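Local coordinates for protein DyP2 (Amycolatopsis sp. ATCC 39116, PDB 4G2C) that probably oxidises dyes and lignin-related substrates as a multifunctional haem peroxidase of the dye-decolorizing family, and binds manganese, at residues M307-T319 with K344-R357. Numbering follows the deposited sequence.
Sequences MLVGRFEDGTPLT and KCPFHAHIRKTNPR. With MN (manganese (II) ion), chain D; HEM (protoporphyrin IX containing Fe), chain C; ACT (acetate ion), chain I.
The proximal haem site is built where the end of helix 303-309 meets the start of helix 350-354: His350 N donates to Leu308 O at 2.9 Å and Ile351 N to Val309 O at 3.1 Å, the straighter bond at 167°. His350 CG lies anti to its backbone N (chi1 175°), which sends the imidazole to the haem, where NE2 binds the iron at 2.1 Å; His350 ND1 hydrogen-bonds Asp441, forming the histidine-aspartate pair found on the proximal side of haem peroxidases. Gly310 has positive phi, and a side chain there would clash with Ile351 CG1; its CA instead rests 3.7 Å from Ala349 CB. The Ile351 side chain crosses that of Arg311 at about a right angle, its CD1 meeting Arg311 CG 3.9 Å away. Arg311 NH1 donates to Gly315 O, which lies in the guanidinium plane, and the group also pairs with Gly331, while Arg357 NH2 grips propionate O2D of the haem at 2.7 Å. An alanine in place of Arg311 would probably leave Gly315 O without the NH1 donor and strip the cover from Ile351 CD1. Farther along, Leu318 CD2 packs 3.7 Å from Pro346 CD, and within the type I turn from Phe312 to Gly315, Glu313 OE2 binds manganese, with Glu287 as the other protein ligand.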
# COMPACT_ATOMS: atom_id res chain seq x y z
N MET A 307 -12.03 9.33 -13.62
CA MET A 307 -11.49 8.54 -14.74
C MET A 307 -10.03 8.19 -14.52
O MET A 307 -9.56 7.16 -15.01
CB MET A 307 -11.63 9.28 -16.07
CG MET A 307 -13.04 9.34 -16.64
SD MET A 307 -13.14 10.43 -18.11
CE MET A 307 -14.91 10.61 -18.28
N LEU A 308 -9.31 9.05 -13.81
CA LEU A 308 -7.89 8.84 -13.55
C LEU A 308 -7.70 7.80 -12.45
O LEU A 308 -6.76 7.01 -12.47
CB LEU A 308 -7.21 10.15 -13.11
CG LEU A 308 -7.35 11.34 -14.06
CD1 LEU A 308 -6.73 12.62 -13.46
CD2 LEU A 308 -6.74 10.98 -15.40
N VAL A 309 -8.59 7.83 -11.47
CA VAL A 309 -8.45 7.00 -10.29
C VAL A 309 -9.31 5.71 -10.36
O VAL A 309 -8.86 4.65 -9.96
CB VAL A 309 -8.79 7.81 -9.04
CG1 VAL A 309 -8.90 6.90 -7.83
CG2 VAL A 309 -7.71 8.89 -8.84
N GLY A 310 -10.52 5.83 -10.89
CA GLY A 310 -11.43 4.70 -10.97
C GLY A 310 -12.50 4.81 -9.91
O GLY A 310 -13.41 3.99 -9.83
N ARG A 311 -12.35 5.82 -9.05
CA ARG A 311 -13.37 6.19 -8.08
C ARG A 311 -13.43 7.71 -8.00
O ARG A 311 -12.45 8.39 -8.28
CB ARG A 311 -13.03 5.65 -6.69
CG ARG A 311 -12.98 4.14 -6.51
CD ARG A 311 -12.48 3.80 -5.07
NE ARG A 311 -12.38 2.36 -4.79
CZ ARG A 311 -13.31 1.64 -4.16
NH1 ARG A 311 -14.43 2.21 -3.72
NH2 ARG A 311 -13.10 0.34 -3.96
N PHE A 312 -14.59 8.25 -7.63
CA PHE A 312 -14.70 9.65 -7.24
C PHE A 312 -14.00 9.87 -5.90
O PHE A 312 -13.68 8.92 -5.18
CB PHE A 312 -16.18 10.06 -7.14
CG PHE A 312 -16.89 10.02 -8.45
CD1 PHE A 312 -16.88 11.12 -9.30
CD2 PHE A 312 -17.54 8.87 -8.87
CE1 PHE A 312 -17.52 11.07 -10.52
CE2 PHE A 312 -18.18 8.81 -10.09
CZ PHE A 312 -18.17 9.92 -10.92
N GLU A 313 -13.77 11.12 -5.54
CA GLU A 313 -13.12 11.40 -4.27
C GLU A 313 -13.72 10.67 -3.07
O GLU A 313 -12.99 10.36 -2.11
CB GLU A 313 -13.01 12.91 -4.05
CG GLU A 313 -11.85 13.49 -4.84
CD GLU A 313 -12.09 14.92 -5.27
OE1 GLU A 313 -12.24 15.79 -4.37
OE2 GLU A 313 -12.13 15.16 -6.50
N ASP A 314 -15.00 10.33 -3.15
CA ASP A 314 -15.75 9.88 -1.97
C ASP A 314 -15.82 8.40 -1.52
O ASP A 314 -16.57 8.12 -0.61
CB ASP A 314 -17.17 10.48 -1.93
CG ASP A 314 -18.11 9.80 -2.89
OD1 ASP A 314 -17.61 9.17 -3.83
OD2 ASP A 314 -19.35 9.89 -2.69
N GLY A 315 -15.16 7.42 -2.13
CA GLY A 315 -14.91 7.27 -3.53
C GLY A 315 -15.90 6.20 -4.03
O GLY A 315 -15.74 4.98 -3.86
N THR A 316 -16.96 6.70 -4.64
CA THR A 316 -17.87 5.92 -5.46
C THR A 316 -17.12 5.32 -6.66
O THR A 316 -16.42 6.03 -7.39
CB THR A 316 -18.99 6.85 -5.95
OG1 THR A 316 -19.55 7.51 -4.80
CG2 THR A 316 -20.08 6.09 -6.68
N PRO A 317 -17.25 3.99 -6.86
CA PRO A 317 -16.61 3.34 -8.01
C PRO A 317 -17.21 3.87 -9.30
O PRO A 317 -18.43 3.85 -9.47
CB PRO A 317 -16.95 1.86 -7.83
CG PRO A 317 -17.38 1.72 -6.40
CD PRO A 317 -18.00 3.03 -6.03
N LEU A 318 -16.35 4.35 -10.18
CA LEU A 318 -16.75 4.88 -11.46
C LEU A 318 -17.41 3.81 -12.32
O LEU A 318 -18.20 4.12 -13.21
CB LEU A 318 -15.52 5.43 -12.19
CG LEU A 318 -15.82 6.14 -13.51
CD1 LEU A 318 -16.87 7.21 -13.25
CD2 LEU A 318 -14.55 6.72 -14.13
N THR A 319 -17.09 2.54 -12.07
CA THR A 319 -17.71 1.47 -12.84
C THR A 319 -19.17 1.28 -12.41
O THR A 319 -19.95 0.68 -13.15
CB THR A 319 -16.98 0.12 -12.72
OG1 THR A 319 -17.42 -0.74 -13.78
CG2 THR A 319 -17.27 -0.54 -11.39
N LYS A 344 -17.52 2.92 -18.72
CA LYS A 344 -17.84 3.52 -17.44
C LYS A 344 -16.51 3.86 -16.75
O LYS A 344 -16.15 5.04 -16.63
CB LYS A 344 -18.69 2.56 -16.60
CG LYS A 344 -20.03 2.26 -17.27
CD LYS A 344 -20.89 1.29 -16.47
CE LYS A 344 -20.96 -0.08 -17.16
NZ LYS A 344 -22.02 -0.95 -16.58
N CYS A 345 -15.80 2.83 -16.30
CA CYS A 345 -14.44 3.00 -15.80
C CYS A 345 -13.45 2.66 -16.91
O CYS A 345 -13.46 1.54 -17.42
CB CYS A 345 -14.18 2.10 -14.59
SG CYS A 345 -12.51 2.34 -13.88
N PRO A 346 -12.60 3.63 -17.28
CA PRO A 346 -11.63 3.45 -18.36
C PRO A 346 -10.63 2.35 -17.99
O PRO A 346 -10.34 2.18 -16.81
CB PRO A 346 -10.91 4.81 -18.42
CG PRO A 346 -11.76 5.76 -17.60
CD PRO A 346 -12.43 4.91 -16.58
N PHE A 347 -10.11 1.63 -18.98
CA PHE A 347 -9.15 0.54 -18.75
C PHE A 347 -7.94 1.01 -17.95
O PHE A 347 -7.39 0.27 -17.13
CB PHE A 347 -8.68 -0.06 -20.07
CG PHE A 347 -9.78 -0.72 -20.87
CD1 PHE A 347 -10.31 -1.94 -20.45
CD2 PHE A 347 -10.27 -0.14 -22.03
CE1 PHE A 347 -11.32 -2.56 -21.18
CE2 PHE A 347 -11.27 -0.75 -22.75
CZ PHE A 347 -11.80 -1.96 -22.33
N HIS A 348 -7.53 2.24 -18.21
CA HIS A 348 -6.31 2.76 -17.61
C HIS A 348 -6.50 3.49 -16.28
O HIS A 348 -5.53 4.03 -15.75
CB HIS A 348 -5.58 3.67 -18.60
CG HIS A 348 -6.50 4.54 -19.40
ND1 HIS A 348 -7.22 5.57 -18.83
CD2 HIS A 348 -6.85 4.51 -20.71
CE1 HIS A 348 -7.96 6.15 -19.77
NE2 HIS A 348 -7.76 5.52 -20.91
N ALA A 349 -7.73 3.52 -15.75
CA ALA A 349 -7.93 4.10 -14.41
C ALA A 349 -7.05 3.37 -13.40
O ALA A 349 -6.80 2.17 -13.55
CB ALA A 349 -9.40 4.05 -14.00
N HIS A 350 -6.57 4.07 -12.38
CA HIS A 350 -5.58 3.51 -11.45
C HIS A 350 -5.96 2.14 -10.84
O HIS A 350 -5.17 1.18 -10.89
CB HIS A 350 -5.28 4.52 -10.34
CG HIS A 350 -4.37 4.02 -9.25
ND1 HIS A 350 -3.10 3.54 -9.49
CD2 HIS A 350 -4.54 3.98 -7.91
CE1 HIS A 350 -2.54 3.19 -8.34
NE2 HIS A 350 -3.39 3.47 -7.37
N ILE A 351 -7.15 2.05 -10.26
CA ILE A 351 -7.55 0.81 -9.59
C ILE A 351 -7.80 -0.33 -10.58
O ILE A 351 -7.69 -1.51 -10.21
CB ILE A 351 -8.78 1.01 -8.65
CG1 ILE A 351 -10.06 1.32 -9.45
CG2 ILE A 351 -8.49 2.10 -7.62
CD1 ILE A 351 -11.34 1.31 -8.58
N ARG A 352 -8.14 0.00 -11.83
CA ARG A 352 -8.42 -1.01 -12.84
C ARG A 352 -7.10 -1.56 -13.40
O ARG A 352 -6.97 -2.76 -13.62
CB ARG A 352 -9.32 -0.47 -13.96
CG ARG A 352 -9.85 -1.56 -14.91
CD ARG A 352 -10.94 -1.07 -15.91
NE ARG A 352 -11.40 -2.16 -16.77
CZ ARG A 352 -12.60 -2.23 -17.34
NH1 ARG A 352 -13.50 -1.27 -17.16
NH2 ARG A 352 -12.91 -3.29 -18.09
N LYS A 353 -6.13 -0.66 -13.61
CA LYS A 353 -4.76 -1.03 -13.95
C LYS A 353 -4.19 -1.96 -12.86
O LYS A 353 -3.57 -2.98 -13.17
CB LYS A 353 -3.86 0.22 -14.05
CG LYS A 353 -4.03 1.12 -15.29
CD LYS A 353 -3.52 0.49 -16.62
CE LYS A 353 -2.01 0.54 -16.74
NZ LYS A 353 -1.46 0.10 -18.05
N THR A 354 -4.40 -1.61 -11.60
CA THR A 354 -3.72 -2.30 -10.50
C THR A 354 -4.52 -3.47 -9.92
O THR A 354 -4.01 -4.28 -9.15
CB THR A 354 -3.33 -1.32 -9.40
OG1 THR A 354 -4.51 -0.76 -8.81
CG2 THR A 354 -2.48 -0.20 -9.99
N ASN A 355 -5.79 -3.55 -10.29
CA ASN A 355 -6.61 -4.72 -10.01
C ASN A 355 -7.77 -4.78 -10.98
O ASN A 355 -8.86 -4.25 -10.71
CB ASN A 355 -7.12 -4.72 -8.57
CG ASN A 355 -8.01 -5.92 -8.27
OD1 ASN A 355 -8.15 -6.81 -9.11
ND2 ASN A 355 -8.59 -5.96 -7.06
N PRO A 356 -7.54 -5.42 -12.13
CA PRO A 356 -8.57 -5.68 -13.14
C PRO A 356 -9.69 -6.59 -12.64
O PRO A 356 -10.67 -6.77 -13.36
CB PRO A 356 -7.79 -6.40 -14.26
CG PRO A 356 -6.34 -6.17 -13.97
CD PRO A 356 -6.24 -6.02 -12.48
N ARG A 357 -9.56 -7.17 -11.46
CA ARG A 357 -10.63 -8.00 -10.90
C ARG A 357 -11.13 -9.06 -11.88
O ARG A 357 -12.34 -9.26 -12.03
CB ARG A 357 -11.79 -7.13 -10.41
CG ARG A 357 -11.39 -6.19 -9.26
CD ARG A 357 -12.52 -5.29 -8.76
NE ARG A 357 -11.98 -4.33 -7.80
CZ ARG A 357 -12.54 -3.99 -6.64
NH1 ARG A 357 -13.72 -4.49 -6.28
NH2 ARG A 357 -11.93 -3.13 -5.85
MN MN D . -12.05 16.19 -8.48
CHA HEM C . -6.22 1.74 -4.70
CHB HEM C . -4.20 6.16 -4.77
CHC HEM C . 0.22 4.20 -5.15
CHD HEM C . -1.84 -0.11 -5.88
C1A HEM C . -6.06 3.11 -4.67
C2A HEM C . -7.13 4.07 -4.50
C3A HEM C . -6.57 5.28 -4.51
C4A HEM C . -5.14 5.13 -4.69
CMA HEM C . -7.30 6.63 -4.37
CAA HEM C . -8.64 3.71 -4.33
CBA HEM C . -8.93 3.40 -2.86
CGA HEM C . -8.64 1.95 -2.52
O1A HEM C . -9.16 1.04 -3.18
O2A HEM C . -7.87 1.69 -1.57
C1B HEM C . -2.83 6.05 -4.89
C2B HEM C . -1.84 7.12 -4.91
C3B HEM C . -0.62 6.56 -5.01
C4B HEM C . -0.79 5.13 -5.04
CMB HEM C . -2.17 8.64 -4.84
CAB HEM C . 0.77 7.23 -5.06
CBB HEM C . 0.95 8.48 -4.60
C1C HEM C . 0.04 2.88 -5.46
C2C HEM C . 1.08 1.95 -5.88
C3C HEM C . 0.50 0.75 -6.07
C4C HEM C . -0.91 0.89 -5.77
CMC HEM C . 2.59 2.29 -6.05
CAC HEM C . 1.17 -0.56 -6.55
CBC HEM C . 2.33 -0.54 -7.22
C1D HEM C . -3.19 -0.03 -5.58
C2D HEM C . -4.06 -1.16 -5.48
C3D HEM C . -5.41 -0.57 -5.10
C4D HEM C . -5.23 0.85 -5.02
CMD HEM C . -3.70 -2.64 -5.71
CAD HEM C . -6.72 -1.30 -4.89
CBD HEM C . -7.20 -1.63 -6.29
CGD HEM C . -8.42 -2.48 -6.08
O1D HEM C . -8.29 -3.53 -5.40
O2D HEM C . -9.51 -2.07 -6.56
NA HEM C . -4.87 3.78 -4.77
NB HEM C . -2.14 4.85 -4.97
NC HEM C . -1.16 2.19 -5.41
ND HEM C . -3.91 1.13 -5.30
FE HEM C . -3.04 3.08 -5.29
C ACT I . -11.59 3.98 -22.17
O ACT I . -12.07 3.84 -23.34
OXT ACT I . -10.89 3.05 -21.67
CH3 ACT I . -11.84 5.24 -21.39
O HOH W 1 -7.55 7.27 -16.72
O HOH W 2 -12.97 14.11 -8.92